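Local coordinates for immunoreactive 84kD antigen PG93 (Porphyromonas gingivalis, PDB 5M11), which serves as an essential surface component of the bacterial type-IX secretion system and carries bound calcium and zinc ions, at residues L107-N113 / L124-F128; T96-L101 / E137-P141; A142-K146 / L178-W184; L164-L169 / M193-L199. All coordinates share one frame; numbering follows the deposited sequence.

Contact 1: residues L107-N113 / L124-F128; sequences LIDKTLN and LAGGF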
loop_
_atom_site.group_PDB
_atom_site.type_symbol
_atom_site.label_atom_id
_atom_site.label_comp_id
_atom_site.label_asym_id
_atom_site.label_seq_id
_atom_site.Cartn_x
_atom_site.Cartn_y
_atom_site.Cartn_z
ATOM N N LEU A 107 13.806 21.240 -5.833
ATOM C CA LEU A 107 12.735 20.872 -6.774
ATOM C C LEU A 107 11.636 20.251 -5.927
ATOM O O LEU A 107 11.693 19.062 -5.608
ATOM C CB LEU A 107 13.285 19.909 -7.852
ATOM C CG LEU A 107 13.849 20.515 -9.155
ATOM C CD1 LEU A 107 14.242 22.003 -9.032
ATOM C CD2 LEU A 107 14.986 19.670 -9.720
ATOM N N ILE A 108 10.714 21.093 -5.450
ATOM C CA ILE A 108 9.691 20.687 -4.488
ATOM C C ILE A 108 8.437 20.068 -5.171
ATOM O O ILE A 108 7.848 19.169 -4.567
ATOM C CB ILE A 108 9.315 21.825 -3.469
ATOM C CG1 ILE A 108 9.038 23.203 -4.137
ATOM C CG2 ILE A 108 10.402 21.956 -2.397
ATOM C CD1 ILE A 108 8.066 24.169 -3.299
ATOM N N ASP A 109 8.043 20.509 -6.392
ATOM C CA ASP A 109 6.894 19.946 -7.119
ATOM C C ASP A 109 7.405 18.909 -8.165
ATOM O O ASP A 109 8.200 19.247 -9.045
ATOM C CB ASP A 109 6.042 21.058 -7.774
ATOM C CG ASP A 109 4.721 20.616 -8.394
ATOM O OD1 ASP A 109 4.387 19.420 -8.294
ATOM O OD2 ASP A 109 4.010 21.478 -8.966
ATOM N N LYS A 110 6.974 17.646 -8.033
ATOM C CA LYS A 110 7.417 16.550 -8.899
ATOM C C LYS A 110 6.396 16.244 -9.987
ATOM O O LYS A 110 6.666 15.430 -10.878
ATOM C CB LYS A 110 7.699 15.271 -8.074
ATOM C CG LYS A 110 8.538 15.463 -6.807
ATOM C CD LYS A 110 10.012 15.670 -7.072
ATOM C CE LYS A 110 10.719 15.959 -5.779
ATOM N NZ LYS A 110 12.176 16.154 -5.980
ATOM N N THR A 111 5.242 16.916 -9.947
ATOM C CA THR A 111 4.178 16.694 -10.927
ATOM C C THR A 111 4.746 16.666 -12.327
ATOM O O THR A 111 5.536 17.535 -12.675
ATOM C CB THR A 111 3.128 17.790 -10.779
ATOM O OG1 THR A 111 2.571 17.690 -9.471
ATOM C CG2 THR A 111 2.033 17.741 -11.858
ATOM N N LEU A 112 4.376 15.656 -13.114
ATOM C CA LEU A 112 4.790 15.571 -14.523
ATOM C C LEU A 112 3.596 15.879 -15.407
ATOM O O LEU A 112 2.487 15.418 -15.147
ATOM C CB LEU A 112 5.390 14.199 -14.862
ATOM C CG LEU A 112 6.200 14.113 -16.138
ATOM C CD1 LEU A 112 7.645 14.415 -15.891
ATOM C CD2 LEU A 112 6.085 12.727 -16.731
ATOM N N ASN A 113 3.819 16.667 -16.437
ATOM C CA ASN A 113 2.792 17.079 -17.384
ATOM C C ASN A 113 3.043 16.415 -18.734
ATOM O O ASN A 113 2.088 16.042 -19.412
ATOM C CB ASN A 113 2.760 18.621 -17.510
ATOM C CG ASN A 113 2.694 19.377 -16.187
ATOM O OD1 ASN A 113 1.845 19.127 -15.307
ATOM N ND2 ASN A 113 3.596 20.332 -16.020
ATOM N N LEU A 124 11.261 15.825 -20.006
ATOM C CA LEU A 124 10.287 15.737 -18.939
ATOM C C LEU A 124 9.901 17.143 -18.539
ATOM O O LEU A 124 10.746 17.904 -18.076
ATOM C CB LEU A 124 10.859 14.914 -17.764
ATOM C CG LEU A 124 11.295 13.464 -18.123
ATOM C CD1 LEU A 124 12.784 13.362 -18.326
ATOM C CD2 LEU A 124 10.939 12.516 -17.055
ATOM N N ALA A 125 8.648 17.517 -18.799
ATOM C CA ALA A 125 8.114 18.819 -18.421
ATOM C C ALA A 125 7.213 18.611 -17.244
ATOM O O ALA A 125 6.258 17.843 -17.356
ATOM C CB ALA A 125 7.343 19.441 -19.583
ATOM N N GLY A 126 7.533 19.250 -16.122
ATOM C CA GLY A 126 6.748 19.156 -14.897
ATOM C C GLY A 126 6.810 20.390 -14.009
ATOM O O GLY A 126 7.131 21.487 -14.477
ATOM N N GLY A 127 6.498 20.213 -12.724
ATOM C CA GLY A 127 6.500 21.299 -11.751
ATOM C C GLY A 127 7.889 21.691 -11.283
ATOM O O GLY A 127 8.031 22.622 -10.478
ATOM N N PHE A 128 8.918 20.960 -11.777
ATOM C CA PHE A 128 10.351 21.107 -11.481
ATOM C C PHE A 128 11.069 21.828 -12.615
ATOM O O PHE A 128 12.250 22.178 -12.457
ATOM C CB PHE A 128 11.015 19.711 -11.257
ATOM C CG PHE A 128 10.702 18.696 -12.331
ATOM C CD1 PHE A 128 11.444 18.652 -13.509
ATOM C CD2 PHE A 128 9.601 17.852 -12.212
ATOM C CE1 PHE A 128 11.079 17.794 -14.555
ATOM C CE2 PHE A 128 9.252 16.980 -13.248
ATOM C CZ PHE A 128 9.990 16.956 -14.414
#
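Leu-112 and Gly-126 face each other as an antiparallel non-hydrogen-bonded pair, with 4.1 Å between their CA atoms, where the hairpin of strands 112-118 and 121-126 opens out of the preceding loop. Backbone hydrogen bonds flank the pair: Gly-127 N to Thr-111 O at 2.8 Å, and Asn-113 N to Ala-125 O at 2.9 Å. On the side chain face, Leu-112 CD1 is shared, lying 3.8 Å from Leu-124 CB and equally far from Phe-128 CZ. With chi1 at 49°, Phe-128 CG stands between its own N and carbonyl carbon, and the ring turns its edge to the incoming loop. Near the ring plane lie Asp-109 O, Leu-112 CD1 and Lys-110 O, the last hydrogen-bonded to Tyr-80 OH, while Leu-107 CG rests 3.6 Å from Phe-128 CB. The loop is shaped by an Asx turn. Asp-109 OD1 takes Thr-111 OG1 on its syn lone pair at 2.8 Å and receives Thr-111 N from above the carboxylate plane. Lys-110 NZ donates to Leu-107 O and Leu-101 O. The hairpin mouth therefore joins two main-chain hydrogen bonds to a hydrocarbon patch, with perhaps a weak contribution from ring C-H groups facing the carbonyls.

Contact 2: residues T96-L101 / E137-P141; sequences TNVPAL and EARIP. With ZN (zinc ion), chain I.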
loop_
_atom_site.group_PDB
_atom_site.type_symbol
_atom_site.label_atom_id
_atom_site.label_comp_id
_atom_site.label_asym_id
_atom_site.label_seq_id
_atom_site.Cartn_x
_atom_site.Cartn_y
_atom_site.Cartn_z
ATOM N N THR A 96 17.897 0.787 -14.618
ATOM C CA THR A 96 18.959 1.755 -14.346
ATOM C C THR A 96 18.318 2.963 -13.687
ATOM O O THR A 96 17.393 3.558 -14.263
ATOM C CB THR A 96 19.735 2.096 -15.617
ATOM O OG1 THR A 96 20.044 0.890 -16.314
ATOM C CG2 THR A 96 20.996 2.833 -15.322
ATOM N N ASN A 97 18.787 3.310 -12.475
ATOM C CA ASN A 97 18.191 4.406 -11.707
ATOM C C ASN A 97 18.722 5.789 -12.112
ATOM O O ASN A 97 19.916 5.936 -12.371
ATOM C CB ASN A 97 18.400 4.186 -10.194
ATOM C CG ASN A 97 17.375 4.858 -9.295
ATOM O OD1 ASN A 97 17.674 5.254 -8.157
ATOM N ND2 ASN A 97 16.132 4.984 -9.769
ATOM N N VAL A 98 17.843 6.802 -12.154
ATOM C CA VAL A 98 18.225 8.195 -12.430
ATOM C C VAL A 98 17.565 9.036 -11.297
ATOM O O VAL A 98 16.454 9.561 -11.475
ATOM C CB VAL A 98 17.869 8.665 -13.877
ATOM C CG1 VAL A 98 18.462 10.027 -14.177
ATOM C CG2 VAL A 98 18.323 7.657 -14.938
ATOM N N PRO A 99 18.197 9.098 -10.085
ATOM C CA PRO A 99 17.541 9.766 -8.937
ATOM C C PRO A 99 17.795 11.266 -8.767
ATOM O O PRO A 99 17.400 11.813 -7.730
ATOM C CB PRO A 99 18.124 9.026 -7.740
ATOM C CG PRO A 99 19.466 8.589 -8.176
ATOM C CD PRO A 99 19.473 8.468 -9.673
ATOM N N ALA A 100 18.442 11.923 -9.752
ATOM C CA ALA A 100 18.788 13.356 -9.725
ATOM C C ALA A 100 17.612 14.270 -9.359
ATOM O O ALA A 100 17.820 15.184 -8.560
ATOM C CB ALA A 100 19.353 13.785 -11.065
ATOM N N LEU A 101 16.387 14.026 -9.920
ATOM C CA LEU A 101 15.218 14.870 -9.655
ATOM C C LEU A 101 14.692 14.657 -8.269
ATOM O O LEU A 101 14.391 15.641 -7.606
ATOM C CB LEU A 101 14.084 14.676 -10.680
ATOM C CG LEU A 101 14.351 15.177 -12.119
ATOM C CD1 LEU A 101 13.201 14.830 -13.037
ATOM C CD2 LEU A 101 14.573 16.677 -12.160
ATOM N N GLU A 137 22.505 6.624 -21.425
ATOM C CA GLU A 137 23.491 6.807 -20.364
ATOM C C GLU A 137 22.896 7.184 -18.982
ATOM O O GLU A 137 23.641 7.571 -18.080
ATOM C CB GLU A 137 24.493 7.886 -20.795
ATOM C CG GLU A 137 25.438 7.507 -21.922
ATOM C CD GLU A 137 26.464 8.594 -22.140
ATOM O OE1 GLU A 137 27.619 8.403 -21.713
ATOM O OE2 GLU A 137 26.091 9.683 -22.626
ATOM N N ALA A 138 21.584 7.044 -18.798
ATOM C CA ALA A 138 20.897 7.291 -17.531
ATOM C C ALA A 138 21.419 8.539 -16.780
ATOM O O ALA A 138 21.826 8.445 -15.624
ATOM C CB ALA A 138 21.025 6.064 -16.650
ATOM N N ARG A 139 21.424 9.699 -17.436
ATOM C CA ARG A 139 21.890 10.912 -16.769
ATOM C C ARG A 139 21.133 12.130 -17.262
ATOM O O ARG A 139 20.673 12.135 -18.409
ATOM C CB ARG A 139 23.412 11.113 -16.916
ATOM C CG ARG A 139 23.953 11.145 -18.328
ATOM C CD ARG A 139 25.430 11.539 -18.322
ATOM N NE ARG A 139 25.997 11.568 -19.670
ATOM C CZ ARG A 139 25.765 12.535 -20.560
ATOM N NH1 ARG A 139 24.977 13.563 -20.251
ATOM N NH2 ARG A 139 26.300 12.470 -21.772
ATOM N N ILE A 140 21.000 13.158 -16.399
ATOM C CA ILE A 140 20.285 14.371 -16.783
ATOM C C ILE A 140 21.306 15.520 -17.022
ATOM O O ILE A 140 21.784 16.134 -16.069
ATOM C CB ILE A 140 19.162 14.722 -15.782
ATOM C CG1 ILE A 140 18.032 13.692 -15.900
ATOM C CG2 ILE A 140 18.640 16.127 -16.021
ATOM C CD1 ILE A 140 17.323 13.488 -14.679
ATOM N N PRO A 141 21.688 15.781 -18.289
ATOM C CA PRO A 141 22.687 16.823 -18.552
ATOM C C PRO A 141 22.206 18.253 -18.373
ATOM O O PRO A 141 23.035 19.161 -18.410
ATOM C CB PRO A 141 23.039 16.599 -20.016
ATOM C CG PRO A 141 21.869 15.934 -20.608
ATOM C CD PRO A 141 21.305 15.075 -19.533
HETATM ZN ZN ZN I . 24.665 9.914 -24.109
#
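Val-98 spreads its two methyls over two partners because chi1 of -172° sets CG1 anti to its nitrogen and CG2 beside it: CG1 reaches Ile-140 CD1 at 3.7 Å, and CG2 meets Ala-138 CB at 3.6 Å. Ile-140 answers with an extended chi2 of 150° that pushes CD1 forward. This is a joint between adjacent blades of the N-terminal beta-propeller, where the outermost strand of one sheet, 95-98, lies beside that of the next, 139-144. The touching parts run in nearly the same direction, 17° apart end to end, yet no hydrogen bond links them, and apolar side chains do the work. At one end Thr-96 CG2 lies 3.5 Å from Ala-138 CB. At the other, Ile-140 CD1 comes to rest beside Ala-100 CB and Leu-101 CG. A G1 beta bulge sets Ala-138, with its positive phi, and Arg-139 together opposite Asp-134. The same turn carries a zinc site that includes Asp-134 and Glu-137. Arg-139 NH2 forms a salt bridge with Glu-137 OE2 whose hydrogen bond is weak; with the zinc ion it probably helps balance the carboxylate charge. That same oxygen, Glu-137 OE2, binds the zinc ion at 2.1 Å.

Contact 3: residues A142-K146 / L178-W184; sequences ATYAK and LQDPAAW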
loop_
_atom_site.group_PDB
_atom_site.type_symbol
_atom_site.label_atom_id
_atom_site.label_comp_id
_atom_site.label_asym_id
_atom_site.label_seq_id
_atom_site.Cartn_x
_atom_site.Cartn_y
_atom_site.Cartn_z
ATOM N N ALA A 142 20.882 18.482 -18.232
ATOM C CA ALA A 142 20.313 19.841 -18.144
ATOM C C ALA A 142 18.896 19.834 -17.649
ATOM O O ALA A 142 18.151 18.902 -17.928
ATOM C CB ALA A 142 20.336 20.500 -19.521
ATOM N N THR A 143 18.507 20.913 -16.972
ATOM C CA THR A 143 17.144 21.198 -16.545
ATOM C C THR A 143 16.951 22.657 -16.855
ATOM O O THR A 143 17.650 23.498 -16.291
ATOM C CB THR A 143 16.831 20.813 -15.071
ATOM O OG1 THR A 143 16.911 19.393 -14.915
ATOM C CG2 THR A 143 15.426 21.251 -14.640
ATOM N N TYR A 144 16.062 22.941 -17.803
ATOM C CA TYR A 144 15.687 24.291 -18.218
ATOM C C TYR A 144 14.503 24.714 -17.364
ATOM O O TYR A 144 13.801 23.840 -16.847
ATOM C CB TYR A 144 15.366 24.343 -19.720
ATOM C CG TYR A 144 16.324 23.562 -20.609
ATOM C CD1 TYR A 144 17.710 23.743 -20.518
ATOM C CD2 TYR A 144 15.849 22.692 -21.578
ATOM C CE1 TYR A 144 18.589 23.076 -21.375
ATOM C CE2 TYR A 144 16.718 22.027 -22.444
ATOM C CZ TYR A 144 18.086 22.226 -22.344
ATOM O OH TYR A 144 18.919 21.545 -23.198
ATOM N N ALA A 145 14.322 26.038 -17.144
ATOM C CA ALA A 145 13.265 26.641 -16.306
ATOM C C ALA A 145 13.208 26.023 -14.889
ATOM O O ALA A 145 12.122 25.956 -14.313
ATOM C CB ALA A 145 11.914 26.506 -16.982
ATOM N N LYS A 146 14.379 25.545 -14.349
ATOM C CA LYS A 146 14.533 24.871 -13.055
ATOM C C LYS A 146 13.642 25.508 -12.001
ATOM O O LYS A 146 13.699 26.722 -11.827
ATOM C CB LYS A 146 15.993 24.917 -12.615
ATOM C CG LYS A 146 16.452 23.674 -11.875
ATOM C CD LYS A 146 17.970 23.666 -11.618
ATOM C CE LYS A 146 18.809 23.154 -12.776
ATOM N NZ LYS A 146 20.253 23.069 -12.416
ATOM N N LEU A 178 20.418 26.441 -23.230
ATOM C CA LEU A 178 19.014 26.687 -22.901
ATOM C C LEU A 178 18.764 26.749 -21.385
ATOM O O LEU A 178 17.632 26.972 -20.955
ATOM C CB LEU A 178 18.088 25.684 -23.593
ATOM C CG LEU A 178 18.119 25.675 -25.113
ATOM C CD1 LEU A 178 17.109 24.651 -25.663
ATOM C CD2 LEU A 178 17.872 27.069 -25.700
ATOM N N GLN A 179 19.823 26.629 -20.589
ATOM C CA GLN A 179 19.777 26.786 -19.140
ATOM C C GLN A 179 19.855 28.281 -18.809
ATOM O O GLN A 179 19.800 28.672 -17.643
ATOM C CB GLN A 179 20.900 25.993 -18.462
ATOM C CG GLN A 179 20.383 25.214 -17.281
ATOM C CD GLN A 179 21.356 24.213 -16.744
ATOM O OE1 GLN A 179 21.158 23.003 -16.854
ATOM N NE2 GLN A 179 22.358 24.689 -16.032
ATOM N N ASP A 180 19.958 29.115 -19.861
ATOM C CA ASP A 180 19.994 30.571 -19.817
ATOM C C ASP A 180 18.683 31.103 -20.416
ATOM O O ASP A 180 18.420 30.902 -21.600
ATOM C CB ASP A 180 21.232 31.102 -20.563
ATOM C CG ASP A 180 21.294 32.597 -20.810
ATOM O OD1 ASP A 180 20.480 33.333 -20.219
ATOM O OD2 ASP A 180 22.180 33.037 -21.584
ATOM N N PRO A 181 17.862 31.826 -19.634
ATOM C CA PRO A 181 16.618 32.392 -20.195
ATOM C C PRO A 181 16.814 33.233 -21.460
ATOM O O PRO A 181 15.976 33.166 -22.351
ATOM C CB PRO A 181 16.092 33.261 -19.066
ATOM C CG PRO A 181 16.670 32.656 -17.839
ATOM C CD PRO A 181 18.026 32.194 -18.214
ATOM N N ALA A 182 17.929 33.970 -21.580
ATOM C CA ALA A 182 18.179 34.786 -22.765
ATOM C C ALA A 182 18.280 33.952 -24.073
ATOM O O ALA A 182 18.056 34.510 -25.150
ATOM C CB ALA A 182 19.430 35.601 -22.570
ATOM N N ALA A 183 18.584 32.624 -23.981
ATOM C CA ALA A 183 18.744 31.728 -25.134
ATOM C C ALA A 183 17.409 31.336 -25.782
ATOM O O ALA A 183 17.394 30.886 -26.931
ATOM C CB ALA A 183 19.500 30.493 -24.725
ATOM N N TRP A 184 16.299 31.479 -25.050
ATOM C CA TRP A 184 14.954 31.192 -25.562
ATOM C C TRP A 184 14.332 32.464 -26.139
ATOM O O TRP A 184 14.622 33.562 -25.671
ATOM C CB TRP A 184 14.048 30.641 -24.458
ATOM C CG TRP A 184 14.486 29.339 -23.866
ATOM C CD1 TRP A 184 15.323 29.161 -22.802
ATOM C CD2 TRP A 184 13.960 28.042 -24.182
ATOM N NE1 TRP A 184 15.412 27.822 -22.488
ATOM C CE2 TRP A 184 14.585 27.114 -23.320
ATOM C CE3 TRP A 184 13.063 27.567 -25.152
ATOM C CZ2 TRP A 184 14.350 25.744 -23.405
ATOM C CZ3 TRP A 184 12.822 26.210 -25.227
ATOM C CH2 TRP A 184 13.467 25.313 -24.365
HETATM O O HOH W 1 21.324 23.242 -23.172
HETATM O O HOH W 2 16.371 28.000 -18.269
#
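The outer rim of the beta-propeller, where the last strand of one blade meets a loop of the following blade, is the setting in which Tyr-144 packs against Leu-178 and Trp-184. A chi1 of -42°, with CG anti to the carbonyl carbon, brings the tyrosine ring to Leu-178. Leu-178 CB sits over a face of that ring, 3.6 Å from its centroid and 18° off the normal, a CH-pi contact. Trp-184 supplies an aromatic partner: its edge is directed toward the tyrosine face in an offset edge-to-face pair, with the tyrosine and six-membered ring centroids 5.9 Å apart and the planes at 72°. Its CZ2 is the atom that touches, lying 3.9 Å from Tyr-144 CD2. The indole is pinned from within its own loop, since Trp-184 NE1 donates to Leu-178 O at 2.8 Å, in the carbonyl plane and on a lone pair. That oxygen also accepts from a water, which in turn accepts a hydrogen bond from Ala-145 N at 3.1 Å, so one carbonyl both fixes the indole and ties the loop to the strand end. A second water lies 2.9 Å from Tyr-144 OH and is weakly bonded to Leu-178 N. Gln-179, extended beyond CG, lays its chain along Thr-143 O and sends OE1 to Thr-143 N at 3.4 Å, a weak bond. Beyond the loop, Tyr-144 and Trp-184 both rest on Leu-161 of strand 160-165, and Tyr-144 also touches Leu-130 and Val-132 of strand 129-134 in its own sheet.

Contact 4: residues L164-L169 / M193-L199; sequences LKEGQL and MGSVTGL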
loop_
_atom_site.group_PDB
_atom_site.type_symbol
_atom_site.label_atom_id
_atom_site.label_comp_id
_atom_site.label_asym_id
_atom_site.label_seq_id
_atom_site.Cartn_x
_atom_site.Cartn_y
_atom_site.Cartn_z
ATOM N N LEU A 164 6.163 25.455 -23.193
ATOM C CA LEU A 164 5.034 26.248 -22.748
ATOM C C LEU A 164 5.117 26.389 -21.230
ATOM O O LEU A 164 4.988 25.385 -20.530
ATOM C CB LEU A 164 3.723 25.591 -23.203
ATOM C CG LEU A 164 2.397 26.235 -22.811
ATOM C CD1 LEU A 164 2.166 27.580 -23.523
ATOM C CD2 LEU A 164 1.278 25.319 -23.175
ATOM N N LYS A 165 5.449 27.598 -20.733
ATOM C CA LYS A 165 5.498 27.847 -19.301
ATOM C C LYS A 165 4.839 29.181 -19.026
ATOM O O LYS A 165 4.959 30.128 -19.822
ATOM C CB LYS A 165 6.908 27.747 -18.681
ATOM C CG LYS A 165 7.894 28.876 -18.980
ATOM C CD LYS A 165 9.150 28.821 -18.086
ATOM C CE LYS A 165 10.145 29.941 -18.355
ATOM N NZ LYS A 165 9.645 31.295 -17.960
ATOM N N GLU A 166 4.073 29.225 -17.919
ATOM C CA GLU A 166 3.311 30.371 -17.452
ATOM C C GLU A 166 2.558 31.072 -18.625
ATOM O O GLU A 166 2.629 32.287 -18.765
ATOM C CB GLU A 166 4.228 31.357 -16.712
ATOM C CG GLU A 166 4.938 30.810 -15.486
ATOM C CD GLU A 166 6.143 31.622 -15.040
ATOM O OE1 GLU A 166 6.814 32.227 -15.910
ATOM O OE2 GLU A 166 6.452 31.606 -13.826
ATOM N N GLY A 167 1.856 30.309 -19.456
ATOM C CA GLY A 167 1.065 30.874 -20.551
ATOM C C GLY A 167 1.830 31.528 -21.690
ATOM O O GLY A 167 1.261 32.296 -22.472
ATOM N N GLN A 168 3.115 31.204 -21.811
ATOM C CA GLN A 168 3.967 31.720 -22.856
ATOM C C GLN A 168 4.587 30.590 -23.667
ATOM O O GLN A 168 5.019 29.579 -23.107
ATOM C CB GLN A 168 5.069 32.565 -22.233
ATOM C CG GLN A 168 4.752 34.034 -22.149
ATOM C CD GLN A 168 5.911 34.807 -21.572
ATOM O OE1 GLN A 168 6.609 34.357 -20.652
ATOM N NE2 GLN A 168 6.114 36.013 -22.074
ATOM N N LEU A 169 4.677 30.769 -24.972
ATOM C CA LEU A 169 5.342 29.755 -25.762
ATOM C C LEU A 169 6.780 30.230 -26.082
ATOM O O LEU A 169 6.961 31.337 -26.598
ATOM C CB LEU A 169 4.535 29.445 -27.031
ATOM C CG LEU A 169 5.016 28.270 -27.862
ATOM C CD1 LEU A 169 4.918 26.974 -27.086
ATOM C CD2 LEU A 169 4.241 28.168 -29.158
ATOM N N MET A 193 -2.724 31.944 -25.701
ATOM C CA MET A 193 -1.657 31.058 -25.219
ATOM C C MET A 193 -1.802 30.722 -23.725
ATOM O O MET A 193 -1.377 29.634 -23.314
ATOM C CB MET A 193 -0.272 31.649 -25.517
ATOM C CG MET A 193 0.848 30.619 -25.549
ATOM S SD MET A 193 0.681 29.272 -26.775
ATOM C CE MET A 193 1.086 30.152 -28.249
ATOM N N GLY A 194 -2.437 31.610 -22.953
ATOM C CA GLY A 194 -2.692 31.397 -21.529
ATOM C C GLY A 194 -3.738 30.327 -21.238
ATOM O O GLY A 194 -3.828 29.831 -20.106
ATOM N N SER A 195 -4.530 29.957 -22.272
ATOM C CA SER A 195 -5.576 28.941 -22.194
ATOM C C SER A 195 -5.096 27.582 -22.720
ATOM O O SER A 195 -5.846 26.608 -22.608
ATOM C CB SER A 195 -6.806 29.382 -22.981
ATOM O OG SER A 195 -7.300 30.614 -22.487
ATOM N N VAL A 196 -3.862 27.508 -23.293
ATOM C CA VAL A 196 -3.336 26.274 -23.885
ATOM C C VAL A 196 -2.973 25.312 -22.762
ATOM O O VAL A 196 -2.153 25.660 -21.910
ATOM C CB VAL A 196 -2.148 26.488 -24.870
ATOM C CG1 VAL A 196 -1.642 25.156 -25.424
ATOM C CG2 VAL A 196 -2.508 27.442 -26.007
ATOM N N THR A 197 -3.611 24.118 -22.758
ATOM C CA THR A 197 -3.409 23.057 -21.772
ATOM C C THR A 197 -2.457 21.985 -22.294
ATOM O O THR A 197 -1.892 21.206 -21.511
ATOM C CB THR A 197 -4.726 22.407 -21.385
ATOM O OG1 THR A 197 -5.242 21.730 -22.514
ATOM C CG2 THR A 197 -5.724 23.373 -20.831
ATOM N N GLY A 198 -2.312 21.932 -23.612
ATOM C CA GLY A 198 -1.424 20.974 -24.241
ATOM C C GLY A 198 -1.045 21.303 -25.657
ATOM O O GLY A 198 -1.769 22.008 -26.341
ATOM N N LEU A 199 0.078 20.763 -26.114
ATOM C CA LEU A 199 0.533 20.926 -27.489
ATOM C C LEU A 199 1.304 19.672 -27.955
ATOM O O LEU A 199 1.897 18.972 -27.137
ATOM C CB LEU A 199 1.342 22.231 -27.748
ATOM C CG LEU A 199 2.497 22.590 -26.845
ATOM C CD1 LEU A 199 3.726 21.894 -27.245
ATOM C CD2 LEU A 199 2.784 24.065 -26.925
#
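Gln-168 N donates to Lys-165 O at 2.9 Å and closes a type I' turn whose flank lies against Met-193. The turn joins strands 160-165 and 168-173 of one propeller blade. Facing it are a short 3-10 segment, 193-195, and the start of strand 196-202, the first strand of the next blade, so the contact is a blade-to-blade seam. No hydrogen bond crosses it. Met-193 makes much of the contact: chi1 of -158° sets CG anti to the nitrogen, and bends at chi2 (59°) and chi3 (75°) curl the thioether back over the hairpin. Near its root, CB lies 3.5 Å from Gly-167 O. Farther out, CG approaches Leu-164 CD1 at 3.9 Å, and SD lies near both that methyl and Leu-169 CB. The terminal CE reaches Leu-169 CB at 3.7 Å and is almost as near to Leu-169 CD2. Leu-164 divides its branches, CD1 going to the methionine and CD2 to Val-196, where it meets CG1 at 3.7 Å. Farther along strand 196-202, Leu-199 touches both hairpin leucines with one methyl, while its backbone N is held by the carboxylate of Asp-152 in strand 150-155. Phe-208 of strand 205-210 touches both Leu-169 and Leu-199 from the second blade. That methyl, Leu-199 CD2, stands 3.6 Å from Leu-169 CD1 and 4.1 Å from Leu-164 CB.

Contact 1 lies within one propeller blade, whereas contacts 2, 3 and 4 bridge neighbouring blades, and the chemistry follows that division. Main-chain hydrogen bonds define contact 1. Contacts 2 and 4 have none across them and rely on aliphatic side chains, and contact 3 adds a ring-ring pair, a weak hydrogen bond and bridging waters. All four mix buried and exposed residues: contact 2 has a solvent-facing, zinc-bearing end, while contact 4 lies away from the metal sites and buries its leucines. Strand 139-144 serves both contact 2 and contact 3. Leu-101 of contact 2 packs on Leu-107 and Phe-128 of contact 1, and Ala-145 of contact 3 touches Lys-165 of contact 4.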